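Local atomic coordinates of Non-catalytic protein 1 (Piromyces equi, PDB entry 1WCU), a protein that probably binds plant cell-wall polysaccharides, as a family 29 carbohydrate-binding module of a fungal non-catalytic protein. Residues V68-E73 with S125-Y130; L36-D41 with I117-G122. One frame throughout, in Å; residues are numbered along the deposited sequence.

Interaction 1 (V68-E73 with S125-Y130)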
loop_
_atom_site.group_PDB
_atom_site.type_symbol
_atom_site.label_atom_id
_atom_site.label_comp_id
_atom_site.label_asym_id
_atom_site.label_seq_id
_atom_site.Cartn_x
_atom_site.Cartn_y
_atom_site.Cartn_z
ATOM N N VAL A 68 -7.591 6.224 0.178
ATOM C CA VAL A 68 -6.770 7.238 -0.492
ATOM C C VAL A 68 -7.601 8.494 -0.747
ATOM O O VAL A 68 -8.779 8.396 -1.114
ATOM C CB VAL A 68 -6.242 6.738 -1.844
ATOM C CG1 VAL A 68 -5.278 7.758 -2.452
ATOM C CG2 VAL A 68 -5.556 5.394 -1.676
ATOM N N LYS A 69 -6.974 9.664 -0.560
ATOM C CA LYS A 69 -7.517 10.972 -0.936
ATOM C C LYS A 69 -6.417 11.660 -1.709
ATOM O O LYS A 69 -5.301 11.780 -1.214
ATOM C CB LYS A 69 -7.880 11.784 0.315
ATOM C CG LYS A 69 -8.307 13.212 0.006
ATOM C CD LYS A 69 -8.684 13.971 1.268
ATOM C CE LYS A 69 -7.518 14.338 2.101
ATOM N NZ LYS A 69 -7.953 15.180 3.273
ATOM N N THR A 70 -6.708 12.117 -2.921
ATOM C CA THR A 70 -5.681 12.737 -3.762
ATOM C C THR A 70 -6.266 13.385 -5.004
ATOM O O THR A 70 -7.334 12.986 -5.475
ATOM C CB THR A 70 -4.616 11.673 -4.205
ATOM O OG1 THR A 70 -3.523 12.328 -4.870
ATOM C CG2 THR A 70 -5.206 10.631 -5.122
ATOM N N GLU A 71 -5.524 14.349 -5.554
ATOM C CA GLU A 71 -5.836 14.945 -6.851
ATOM C C GLU A 71 -5.101 14.291 -8.029
ATOM O O GLU A 71 -5.333 14.641 -9.185
ATOM C CB GLU A 71 -5.544 16.447 -6.820
ATOM C CG GLU A 71 -6.458 17.251 -5.919
ATOM C CD GLU A 71 -6.181 18.734 -6.051
ATOM O OE1 GLU A 71 -6.642 19.336 -7.043
ATOM O OE2 GLU A 71 -5.468 19.279 -5.183
ATOM N N THR A 72 -4.205 13.342 -7.754
ATOM C CA THR A 72 -3.554 12.590 -8.810
ATOM C C THR A 72 -4.142 11.156 -8.865
ATOM O O THR A 72 -5.284 10.934 -8.473
ATOM C CB THR A 72 -2.003 12.664 -8.686
ATOM O OG1 THR A 72 -1.390 12.122 -9.865
ATOM C CG2 THR A 72 -1.464 11.945 -7.439
ATOM N N GLU A 73 -3.385 10.215 -9.410
ATOM C CA GLU A 73 -3.840 8.846 -9.613
ATOM C C GLU A 73 -2.614 7.969 -9.718
ATOM O O GLU A 73 -1.490 8.469 -9.841
ATOM C CB GLU A 73 -4.691 8.736 -10.875
ATOM C CG GLU A 73 -3.981 9.150 -12.163
ATOM C CD GLU A 73 -4.900 9.146 -13.369
ATOM O OE1 GLU A 73 -6.032 9.679 -13.266
ATOM O OE2 GLU A 73 -4.502 8.611 -14.423
ATOM N N SER A 125 3.438 13.516 -10.883
ATOM C CA SER A 125 2.750 14.796 -10.701
ATOM C C SER A 125 3.275 15.685 -9.582
ATOM O O SER A 125 2.905 16.859 -9.513
ATOM C CB SER A 125 1.270 14.533 -10.409
ATOM O OG SER A 125 1.104 13.954 -9.127
ATOM N N ASN A 126 4.043 15.113 -8.658
ATOM C CA ASN A 126 4.505 15.840 -7.471
ATOM C C ASN A 126 3.344 16.324 -6.598
ATOM O O ASN A 126 3.531 17.236 -5.782
ATOM C CB ASN A 126 5.423 17.024 -7.877
ATOM C CG ASN A 126 6.210 17.623 -6.719
ATOM O OD1 ASN A 126 6.874 16.927 -5.925
ATOM N ND2 ASN A 126 6.160 18.944 -6.627
ATOM N N ILE A 127 2.184 15.664 -6.720
ATOM C CA ILE A 127 0.968 15.998 -5.948
ATOM C C ILE A 127 0.831 15.009 -4.787
ATOM O O ILE A 127 0.989 13.814 -4.991
ATOM C CB ILE A 127 -0.288 15.877 -6.837
ATOM C CG1 ILE A 127 -0.294 17.014 -7.883
ATOM C CG2 ILE A 127 -1.589 15.908 -6.015
ATOM C CD1 ILE A 127 -1.382 16.896 -8.897
ATOM N N PRO A 128 0.528 15.494 -3.578
ATOM C CA PRO A 128 0.435 14.568 -2.450
ATOM C C PRO A 128 -0.701 13.548 -2.593
ATOM O O PRO A 128 -1.796 13.861 -3.084
ATOM C CB PRO A 128 0.236 15.484 -1.244
ATOM C CG PRO A 128 -0.366 16.723 -1.815
ATOM C CD PRO A 128 0.303 16.890 -3.159
ATOM N N ILE A 129 -0.400 12.322 -2.166
ATOM C CA ILE A 129 -1.332 11.205 -2.122
ATOM C C ILE A 129 -1.496 10.856 -0.648
ATOM O O ILE A 129 -0.541 10.380 -0.020
ATOM C CB ILE A 129 -0.787 10.006 -2.937
ATOM C CG1 ILE A 129 -0.619 10.407 -4.411
ATOM C CG2 ILE A 129 -1.715 8.800 -2.804
ATOM C CD1 ILE A 129 0.336 9.533 -5.159
ATOM N N TYR A 130 -2.675 11.139 -0.097
ATOM C CA TYR A 130 -2.964 10.940 1.324
ATOM C C TYR A 130 -3.605 9.583 1.557
ATOM O O TYR A 130 -4.545 9.196 0.853
ATOM C CB TYR A 130 -3.922 12.036 1.846
ATOM C CG TYR A 130 -3.409 13.452 1.667
ATOM C CD1 TYR A 130 -3.681 14.159 0.511
ATOM C CD2 TYR A 130 -2.671 14.082 2.665
ATOM C CE1 TYR A 130 -3.224 15.453 0.332
ATOM C CE2 TYR A 130 -2.192 15.380 2.498
ATOM C CZ TYR A 130 -2.486 16.063 1.335
ATOM O OH TYR A 130 -2.001 17.362 1.158
HETATM O O HOH W 1 -3.832 15.713 -3.523
#
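K69 and Y130 face each other as an antiparallel hydrogen-bonded pair: K69 N donates to Y130 O over 2.8 Å, nearly straight at 165°, and Y130 N returns a bond to K69 O. V68 CA adds a C-H...O contact to the same Y130 O. Past T70 the backbones spread, to 6.3 Å between T72 CA and I127 CA, and the T70 hydroxyl bridges to the other chain. A chi1 of -172° swings T70 OG1 away from its own N and across to P128 O, to which it donates at 2.9 Å, tilted off the carbonyl plane; it also accepts from T72 N in an ST turn. Water 1 donates to P128 O and takes the N-H of E71, so two donors hold this carbonyl. A valine at T70 would probably cost P128 O its hydroxyl donor and T72 N its acceptor. S125 OG, itself bonded to D121, accepts from I127 N in a second ST turn. Among apolar contacts, V68 CG1 lies 3.7 Å from I129 CG2, T72 CB sits beside I127 CB, and the methyl T72 CG2 meets I129 CG1 tightly at 3.5 Å, crossing at about a right angle. On the other face the K69 chain bends at chi3 (73°) over the Y130 ring, CE 4.2 Å from CD1; NZ is at most weakly attracted to the ring and forms a salt bridge with D33. Strands 62-70 and 129-137 are neighbours in one antiparallel sheet, flanked by strands 101-109 and 35-38, and F95 of strand 90-98 packs on V68, T70 and I129.

Interaction 2 (L36-D41 with I117-G122)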
loop_
_atom_site.group_PDB
_atom_site.type_symbol
_atom_site.label_atom_id
_atom_site.label_comp_id
_atom_site.label_asym_id
_atom_site.label_seq_id
_atom_site.Cartn_x
_atom_site.Cartn_y
_atom_site.Cartn_z
ATOM N N LEU A 36 -0.833 9.304 6.014
ATOM C CA LEU A 36 0.484 8.970 5.492
ATOM C C LEU A 36 0.491 9.521 4.088
ATOM O O LEU A 36 -0.402 9.227 3.303
ATOM C CB LEU A 36 0.673 7.441 5.514
ATOM C CG LEU A 36 2.000 6.847 5.056
ATOM C CD1 LEU A 36 2.135 5.436 5.625
ATOM C CD2 LEU A 36 2.126 6.794 3.542
ATOM N N VAL A 37 1.485 10.327 3.769
ATOM C CA VAL A 37 1.506 11.056 2.500
ATOM C C VAL A 37 2.688 10.623 1.641
ATOM O O VAL A 37 3.845 10.699 2.077
ATOM C CB VAL A 37 1.614 12.555 2.745
ATOM C CG1 VAL A 37 1.434 13.313 1.440
ATOM C CG2 VAL A 37 0.570 13.006 3.751
ATOM N N LEU A 38 2.387 10.197 0.416
ATOM C CA LEU A 38 3.391 10.020 -0.644
ATOM C C LEU A 38 3.402 11.265 -1.499
ATOM O O LEU A 38 2.365 11.635 -2.056
ATOM C CB LEU A 38 3.019 8.829 -1.537
ATOM C CG LEU A 38 3.658 8.717 -2.936
ATOM C CD1 LEU A 38 5.175 8.662 -2.836
ATOM C CD2 LEU A 38 3.097 7.531 -3.707
ATOM N N THR A 39 4.566 11.895 -1.623
ATOM C CA THR A 39 4.768 12.932 -2.629
ATOM C C THR A 39 5.958 12.506 -3.483
ATOM O O THR A 39 7.092 12.454 -2.994
ATOM C CB THR A 39 5.057 14.304 -1.987
ATOM O OG1 THR A 39 4.032 14.629 -1.029
ATOM C CG2 THR A 39 5.143 15.393 -3.039
ATOM N N ALA A 40 5.702 12.124 -4.731
ATOM C CA ALA A 40 6.792 11.750 -5.641
ATOM C C ALA A 40 7.630 12.987 -5.926
ATOM O O ALA A 40 7.093 14.088 -6.018
ATOM C CB ALA A 40 6.247 11.174 -6.924
ATOM N N ASP A 41 8.938 12.811 -6.072
ATOM C CA ASP A 41 9.832 13.932 -6.360
ATOM C C ASP A 41 9.443 14.532 -7.720
ATOM O O ASP A 41 8.836 13.856 -8.560
ATOM C CB ASP A 41 11.275 13.472 -6.421
ATOM C CG ASP A 41 11.815 12.991 -5.102
ATOM O OD1 ASP A 41 11.265 13.340 -4.043
ATOM O OD2 ASP A 41 12.826 12.261 -5.134
ATOM N N ILE A 117 4.327 -3.601 -0.039
ATOM C CA ILE A 117 3.187 -2.973 -0.685
ATOM C C ILE A 117 3.631 -1.624 -1.267
ATOM O O ILE A 117 4.028 -0.714 -0.526
ATOM C CB ILE A 117 2.030 -2.740 0.321
ATOM C CG1 ILE A 117 1.541 -4.073 0.881
ATOM C CG2 ILE A 117 0.882 -1.980 -0.362
ATOM C CD1 ILE A 117 0.574 -3.965 2.059
ATOM N N ILE A 118 3.509 -1.483 -2.578
ATOM C CA ILE A 118 3.911 -0.277 -3.307
ATOM C C ILE A 118 2.709 0.586 -3.656
ATOM O O ILE A 118 1.691 0.073 -4.104
ATOM C CB ILE A 118 4.594 -0.676 -4.639
ATOM C CG1 ILE A 118 5.963 -1.322 -4.390
ATOM C CG2 ILE A 118 4.749 0.524 -5.569
ATOM C CD1 ILE A 118 6.455 -2.136 -5.586
ATOM N N VAL A 119 2.826 1.890 -3.431
ATOM C CA VAL A 119 1.855 2.877 -3.942
ATOM C C VAL A 119 2.690 3.851 -4.755
ATOM O O VAL A 119 3.706 4.331 -4.264
ATOM C CB VAL A 119 1.084 3.613 -2.832
ATOM C CG1 VAL A 119 0.044 4.568 -3.415
ATOM C CG2 VAL A 119 0.383 2.600 -1.929
ATOM N N GLN A 120 2.274 4.136 -5.988
ATOM C CA GLN A 120 3.110 4.858 -6.939
ATOM C C GLN A 120 2.298 5.881 -7.740
ATOM O O GLN A 120 1.164 5.599 -8.145
ATOM C CB GLN A 120 3.800 3.831 -7.866
ATOM C CG GLN A 120 4.979 4.326 -8.615
ATOM C CD GLN A 120 5.941 3.213 -9.072
ATOM O OE1 GLN A 120 5.642 1.995 -9.057
ATOM N NE2 GLN A 120 7.104 3.634 -9.483
ATOM N N ASP A 121 2.877 7.060 -7.947
ATOM C CA ASP A 121 2.243 8.166 -8.692
ATOM C C ASP A 121 2.444 8.041 -10.194
ATOM O O ASP A 121 3.487 8.408 -10.705
ATOM C CB ASP A 121 2.823 9.507 -8.209
ATOM C CG ASP A 121 2.135 10.702 -8.820
ATOM O OD1 ASP A 121 1.058 10.548 -9.453
ATOM O OD2 ASP A 121 2.618 11.822 -8.564
ATOM N N GLY A 122 1.416 7.580 -10.900
ATOM C CA GLY A 122 1.549 7.271 -12.324
ATOM C C GLY A 122 1.891 8.463 -13.196
ATOM O O GLY A 122 2.810 8.379 -14.019
HETATM O O HOH W 2 3.224 12.397 -5.886
#
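L38 reaches V119 with one methyl: CD2 comes to 3.3 Å from the carbonyl oxygen V119 O and 4.3 Å from the methyl V119 CG1. Its chi1 of 161° carries the leucine out from its strand to the backbone of strand 116-121, where the same methyl also nears the amides of Q120 and D121. Further along, A40 CB packs against D121 CB at 4.0 Å, one small methyl against the aliphatic root of the aspartate. No direct hydrogen bond joins the segments. The axes of the short strand segments come no closer than 9.2 Å and their directions differ by 52°, so this is packing between strands of two different sheets, as in a beta-sandwich, touching through the L38 side chain and the A40 methyl. The polar link is made by water 2, which accepts from A40 N at 2.7 Å and donates to D121 OD2 at 2.8 Å. I48 of strand 47-52 packs on V119, while I129 and M131 of strand 129-137 pack on L38. The chemistry thus divides between a leucine methyl laid on the V119 backbone and a buried carboxylate with polar partners at D121, where the water and S125 OG bond to OD2 and T72 OG1 to OD1; these partners probably fix its rotation and help offset the cost of burying its charge.

In the fold
The centres of the two contacts lie 8 Å apart, and strand 129-137 borders both: in interaction 1 it pairs with strand 62-70, and on its other edge with strand 35-38 of interaction 2, where I129 N lies 2.9 Å from L38 O, probably as a hydrogen bond. A backbone hydrogen bond between E73 and G122 makes a further connection, near D121 OD1, which is 2.9 Å from T72 OG1. The strand part of interaction 1 lies within one sheet, and its loop end meets D121 of the other. The segments alternate along the chain, and residues 123-124 lead directly from one contact to the other.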